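Local structure of hydroxylase (Rhodococcus sp., 2OR0) at residues I101-L109 against T127-P135. The protein is a putative flavin-dependent hydroxylase of the acyl-CoA dehydrogenase family, which probably inserts one oxygen atom of molecular oxygen into its substrate using reduced flavin. Numbering follows the deposited sequence. Where two conformers were deposited one is given.
Sequences IVGVHPWEL and TWMASPYAP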
ATOM      1  N   ILE A 101       0.437   3.355   0.552  1.00 28.83           N
ATOM      2  CA  ILE A 101       0.474   3.593  -0.901  1.00 28.97           C
ATOM      3  C   ILE A 101       1.273   4.859  -1.205  1.00 28.43           C
ATOM      4  O   ILE A 101       2.250   4.818  -1.932  1.00 28.84           O
ATOM      5  CB  ILE A 101      -0.981   3.784  -1.506  1.00 29.58           C
ATOM      6  CG1 ILE A 101      -1.837   2.539  -1.313  1.00 32.43           C
ATOM      7  CG2 ILE A 101      -0.928   4.165  -2.993  1.00 29.30           C
ATOM      8  CD1 ILE A 101      -1.957   1.637  -2.556  1.00 34.67           C
ATOM      9  N   VAL A 102       0.811   5.983  -0.676  1.00 28.70           N
ATOM     10  CA  VAL A 102       1.460   7.269  -0.872  1.00 29.29           C
ATOM     11  C   VAL A 102       2.887   7.189  -0.271  1.00 29.86           C
ATOM     12  O   VAL A 102       3.832   7.717  -0.857  1.00 29.31           O
ATOM     13  CB  VAL A 102       0.630   8.424  -0.269  1.00 29.25           C
ATOM     14  CG1 VAL A 102       1.315   9.772  -0.447  1.00 30.48           C
ATOM     15  CG2 VAL A 102      -0.758   8.497  -0.921  1.00 30.36           C
ATOM     16  N   GLY A 103       3.025   6.448   0.844  1.00 28.98           N
ATOM     17  CA  GLY A 103       4.313   6.200   1.491  1.00 28.99           C
ATOM     18  C   GLY A 103       5.365   5.429   0.725  1.00 29.07           C
ATOM     19  O   GLY A 103       6.549   5.498   1.063  1.00 29.95           O
ATOM     20  N   VAL A 104       4.958   4.677  -0.290  1.00 28.19           N
ATOM     21  CA  VAL A 104       5.905   3.948  -1.106  1.00 28.39           C
ATOM     22  C   VAL A 104       6.493   4.788  -2.261  1.00 29.34           C
ATOM     23  O   VAL A 104       7.577   4.481  -2.798  1.00 29.19           O
ATOM     24  CB  VAL A 104       5.257   2.631  -1.622  1.00 29.34           C
ATOM     25  CG1 VAL A 104       5.978   2.086  -2.835  1.00 29.60           C
ATOM     26  CG2 VAL A 104       5.294   1.591  -0.505  1.00 27.30           C
ATOM     27  N   HIS A 105       5.768   5.832  -2.661  1.00 29.28           N
ATOM     28  CA  HIS A 105       6.191   6.650  -3.803  1.00 29.43           C
ATOM     29  C   HIS A 105       7.575   7.327  -3.607  1.00 29.25           C
ATOM     30  O   HIS A 105       8.358   7.342  -4.564  1.00 29.49           O
ATOM     31  CB  HIS A 105       5.095   7.640  -4.214  1.00 29.10           C
ATOM     32  CG  HIS A 105       3.800   6.974  -4.590  1.00 29.51           C
ATOM     33  ND1 HIS A 105       2.572   7.468  -4.214  1.00 31.63           N
ATOM     34  CD2 HIS A 105       3.547   5.830  -5.268  1.00 31.18           C
ATOM     35  CE1 HIS A 105       1.618   6.671  -4.661  1.00 31.05           C
ATOM     36  NE2 HIS A 105       2.184   5.665  -5.299  1.00 31.35           N
ATOM     37  N   PRO A 106       7.878   7.848  -2.384  1.00 29.49           N
ATOM     38  CA  PRO A 106       9.207   8.405  -2.109  1.00 30.00           C
ATOM     39  C   PRO A 106      10.304   7.369  -2.261  1.00 29.80           C
ATOM     40  O   PRO A 106      11.435   7.712  -2.606  1.00 30.67           O
ATOM     41  CB  PRO A 106       9.115   8.832  -0.644  1.00 29.99           C
ATOM     42  CG  PRO A 106       7.669   9.107  -0.427  1.00 29.92           C
ATOM     43  CD  PRO A 106       7.008   7.995  -1.197  1.00 29.71           C
ATOM     44  N   TRP A 107       9.977   6.102  -2.017  1.00 29.46           N
ATOM     45  CA  TRP A 107      10.960   5.051  -2.159  1.00 28.97           C
ATOM     46  C   TRP A 107      11.404   4.923  -3.627  1.00 29.81           C
ATOM     47  O   TRP A 107      12.607   4.856  -3.922  1.00 29.35           O
ATOM     48  CB  TRP A 107      10.439   3.725  -1.572  1.00 28.12           C
ATOM     49  CG  TRP A 107      11.432   2.629  -1.701  1.00 28.15           C
ATOM     50  CD1 TRP A 107      12.457   2.324  -0.828  1.00 26.00           C
ATOM     51  CD2 TRP A 107      11.510   1.674  -2.765  1.00 26.86           C
ATOM     52  NE1 TRP A 107      13.163   1.249  -1.310  1.00 27.00           N
ATOM     53  CE2 TRP A 107      12.614   0.838  -2.496  1.00 25.22           C
ATOM     54  CE3 TRP A 107      10.753   1.451  -3.934  1.00 26.71           C
ATOM     55  CZ2 TRP A 107      12.982  -0.210  -3.347  1.00 26.44           C
ATOM     56  CZ3 TRP A 107      11.115   0.417  -4.770  1.00 25.78           C
ATOM     57  CH2 TRP A 107      12.213  -0.410  -4.475  1.00 26.56           C
ATOM     58  N   GLU A 108      10.441   4.888  -4.550  1.00 29.58           N
ATOM     59  CA  GLU A 108      10.783   4.769  -5.959  1.00 30.23           C
ATOM     60  C   GLU A 108      11.423   6.075  -6.499  1.00 30.35           C
ATOM     61  O   GLU A 108      12.372   6.020  -7.258  1.00 30.25           O
ATOM     62  CB  GLU A 108       9.587   4.375  -6.822  1.00 29.51           C
ATOM     63  CG  GLU A 108       9.982   4.180  -8.290  1.00 31.27           C
ATOM     64  CD  GLU A 108       8.864   3.645  -9.160  1.00 33.57           C
ATOM     65  OE1 GLU A 108       7.808   3.254  -8.620  1.00 36.69           O
ATOM     66  OE2 GLU A 108       9.035   3.611 -10.391  1.00 33.75           O
ATOM     67  N   LEU A 109      10.906   7.230  -6.088  1.00 31.04           N
ATOM     68  CA  LEU A 109      11.439   8.495  -6.559  1.00 31.93           C
ATOM     69  C   LEU A 109      12.906   8.634  -6.154  1.00 33.32           C
ATOM     70  O   LEU A 109      13.656   9.369  -6.786  1.00 33.82           O
ATOM     71  CB  LEU A 109      10.664   9.656  -5.976  1.00 31.57           C
ATOM     72  CG  LEU A 109      10.748  10.946  -6.805  1.00 32.24           C
ATOM     73  CD1 LEU A 109       9.964  10.813  -8.144  1.00 30.74           C
ATOM     74  CD2 LEU A 109      10.274  12.136  -5.979  1.00 29.75           C
ATOM     75  N   THR A 127       5.460  17.234   0.209  1.00 37.74           N
ATOM     76  CA  THR A 127       4.682  17.120  -1.019  1.00 37.10           C
ATOM     77  C   THR A 127       4.461  15.641  -1.299  1.00 36.57           C
ATOM     78  O   THR A 127       5.431  14.860  -1.322  1.00 37.10           O
ATOM     79  CB  THR A 127       5.431  17.781  -2.210  1.00 37.00           C
ATOM     80  OG1 THR A 127       5.621  19.169  -1.925  1.00 37.08           O
ATOM     81  CG2 THR A 127       4.641  17.653  -3.505  1.00 35.69           C
ATOM     82  N   TRP A 128       3.196  15.261  -1.503  1.00 35.58           N
ATOM     83  CA  TRP A 128       2.820  13.862  -1.765  1.00 34.25           C
ATOM     84  C   TRP A 128       2.576  13.561  -3.235  1.00 34.04           C
ATOM     85  O   TRP A 128       2.097  14.423  -3.993  1.00 33.25           O
ATOM     86  CB  TRP A 128       1.547  13.476  -1.002  1.00 33.42           C
ATOM     87  CG  TRP A 128       1.643  13.520   0.480  1.00 34.01           C
ATOM     88  CD1 TRP A 128       2.771  13.733   1.242  1.00 32.93           C
ATOM     89  CD2 TRP A 128       0.565  13.302   1.409  1.00 33.41           C
ATOM     90  NE1 TRP A 128       2.448  13.699   2.583  1.00 32.38           N
ATOM     91  CE2 TRP A 128       1.106  13.428   2.715  1.00 33.09           C
ATOM     92  CE3 TRP A 128      -0.803  13.018   1.263  1.00 33.30           C
ATOM     93  CZ2 TRP A 128       0.318  13.273   3.879  1.00 32.45           C
ATOM     94  CZ3 TRP A 128      -1.593  12.878   2.418  1.00 32.70           C
ATOM     95  CH2 TRP A 128      -1.017  12.996   3.710  1.00 33.46           C
HETATM   96  N   MSE A 129       2.888  12.316  -3.613  1.00 33.52           N
HETATM   97  CA  MSE A 129       2.545  11.777  -4.914  1.00 33.84           C
HETATM   98  C   MSE A 129       1.412  10.751  -4.783  1.00 33.19           C
HETATM   99  O   MSE A 129       1.411   9.925  -3.856  1.00 32.14           O
HETATM  100  CB  MSE A 129       3.748  11.107  -5.575  1.00 32.94           C
HETATM  101  CG  MSE A 129       4.915  12.032  -5.872  1.00 34.58           C
HETATM  102 SE   MSE A 129       6.491  10.950  -6.126  0.75 36.54          SE
HETATM  103  CE  MSE A 129       6.991  11.061  -4.223  1.00 35.66           C
ATOM    104  N   ALA A 130       0.482  10.810  -5.743  1.00 32.62           N
ATOM    105  CA  ALA A 130      -0.601   9.831  -5.919  1.00 32.33           C
ATOM    106  C   ALA A 130      -0.216   8.789  -6.949  1.00 32.08           C
ATOM    107  O   ALA A 130       0.685   9.007  -7.771  1.00 33.29           O
ATOM    108  CB  ALA A 130      -1.920  10.532  -6.349  1.00 31.67           C
ATOM    109  N   SER A 131      -0.880   7.645  -6.878  1.00 31.63           N
ATOM    110  CA  SER A 131      -0.776   6.523  -7.797  0.50 31.38           C
ATOM    111  C   SER A 131      -1.957   6.590  -8.788  1.00 30.79           C
ATOM    112  O   SER A 131      -2.705   7.573  -8.823  1.00 31.36           O
ATOM    113  CB  SER A 131      -0.849   5.211  -6.972  0.50 31.41           C
ATOM    114  OG  SER A 131      -2.112   5.093  -6.284  0.50 30.73           O
ATOM    115  N   PRO A 132      -2.223   5.486  -9.514  1.00 31.46           N
ATOM    116  CA  PRO A 132      -1.686   4.117  -9.619  1.00 31.52           C
ATOM    117  C   PRO A 132      -0.602   3.846 -10.647  1.00 32.62           C
ATOM    118  O   PRO A 132      -0.521   4.508 -11.686  1.00 32.95           O
ATOM    119  CB  PRO A 132      -2.920   3.317 -10.011  1.00 32.07           C
ATOM    120  CG  PRO A 132      -3.625   4.263 -10.968  1.00 31.09           C
ATOM    121  CD  PRO A 132      -3.408   5.660 -10.391  1.00 31.33           C
ATOM    122  N   TYR A 133       0.183   2.810 -10.367  1.00 33.03           N
ATOM    123  CA  TYR A 133       1.143   2.273 -11.323  1.00 33.22           C
ATOM    124  C   TYR A 133       0.523   1.482 -12.467  1.00 33.31           C
ATOM    125  O   TYR A 133       1.223   1.195 -13.430  1.00 33.44           O
ATOM    126  CB  TYR A 133       2.130   1.357 -10.611  1.00 33.58           C
ATOM    127  CG  TYR A 133       3.054   2.086  -9.673  1.00 34.32           C
ATOM    128  CD1 TYR A 133       3.991   2.986 -10.155  1.00 33.96           C
ATOM    129  CD2 TYR A 133       2.993   1.864  -8.291  1.00 35.67           C
ATOM    130  CE1 TYR A 133       4.855   3.651  -9.289  1.00 33.63           C
ATOM    131  CE2 TYR A 133       3.873   2.518  -7.410  1.00 36.19           C
ATOM    132  CZ  TYR A 133       4.807   3.413  -7.925  1.00 34.73           C
ATOM    133  OH  TYR A 133       5.676   4.086  -7.068  1.00 35.40           O
ATOM    134  N   ALA A 134      -0.753   1.093 -12.358  1.00 32.78           N
ATOM    135  CA  ALA A 134      -1.410   0.354 -13.448  1.00 33.42           C
ATOM    136  C   ALA A 134      -1.190   1.099 -14.765  1.00 33.33           C
ATOM    137  O   ALA A 134      -1.373   2.309 -14.823  1.00 33.56           O
ATOM    138  CB  ALA A 134      -2.911   0.162 -13.183  1.00 33.14           C
ATOM    139  N   PRO A 135      -0.751   0.383 -15.809  1.00 34.01           N
ATOM    140  CA  PRO A 135      -0.364   1.021 -17.069  1.00 34.77           C
ATOM    141  C   PRO A 135      -1.587   1.375 -17.939  1.00 35.83           C
ATOM    142  O   PRO A 135      -1.698   0.901 -19.087  1.00 35.83           O
ATOM    143  CB  PRO A 135       0.489  -0.050 -17.734  1.00 34.05           C
ATOM    144  CG  PRO A 135      -0.106  -1.320 -17.271  1.00 34.48           C
ATOM    145  CD  PRO A 135      -0.557  -1.077 -15.851  1.00 33.49           C
TER
HETATM  146  O   HOH W   1       4.313  10.550  -1.863  1.00 30.08           O
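His105 reaches across to strand 129-130 and the loop after it, its atoms meeting Met129, Ser131 and Tyr133 in turn. His105 CB lies 3.9 Å from CE of Met129, a selenomethionine. With CG anti to the carbonyl carbon (chi1 -59°) and passing near Met129 O, the ring of His105 drops toward the strand, and its ND1 donates a hydrogen bond of 2.7 Å to Met129 O. That bond is bent (137° at the hydrogen), and the donor stands well above the carbonyl plane. His105 CE1 passes 3.5 Å from Ser131 N, while His105 NE2 rests 3.5 Å from Ser131 CB. On the remaining side His105 CD2 meets Tyr133 OH at 3.3 Å, near the imidazole plane at its edge; the two rings are set obliquely, their planes 71° apart. Ile101 O sits over one imidazole face.

Tyr133 OH also gives Glu108 OE1 a weak hydrogen bond; the other carboxylate oxygen, OE2, is hydrogen-bonded to His184 ND1, and Phe254 meets the tyrosine ring edge-to-face. Beyond His105 CB, the bent end of Met129 carries CE to within 3.9 Å of Leu109 CD2, in an apolar patch that Trp121 of helix 114-121 also touches. One water bridges the backbones, donating to Val102 O and accepting from Met129 N. The contact thus joins the turn between helices 93-102 and 105-109 to the start of the beta domain, at the helical-domain-to-sheet junction characteristic of the acyl-CoA dehydrogenase fold.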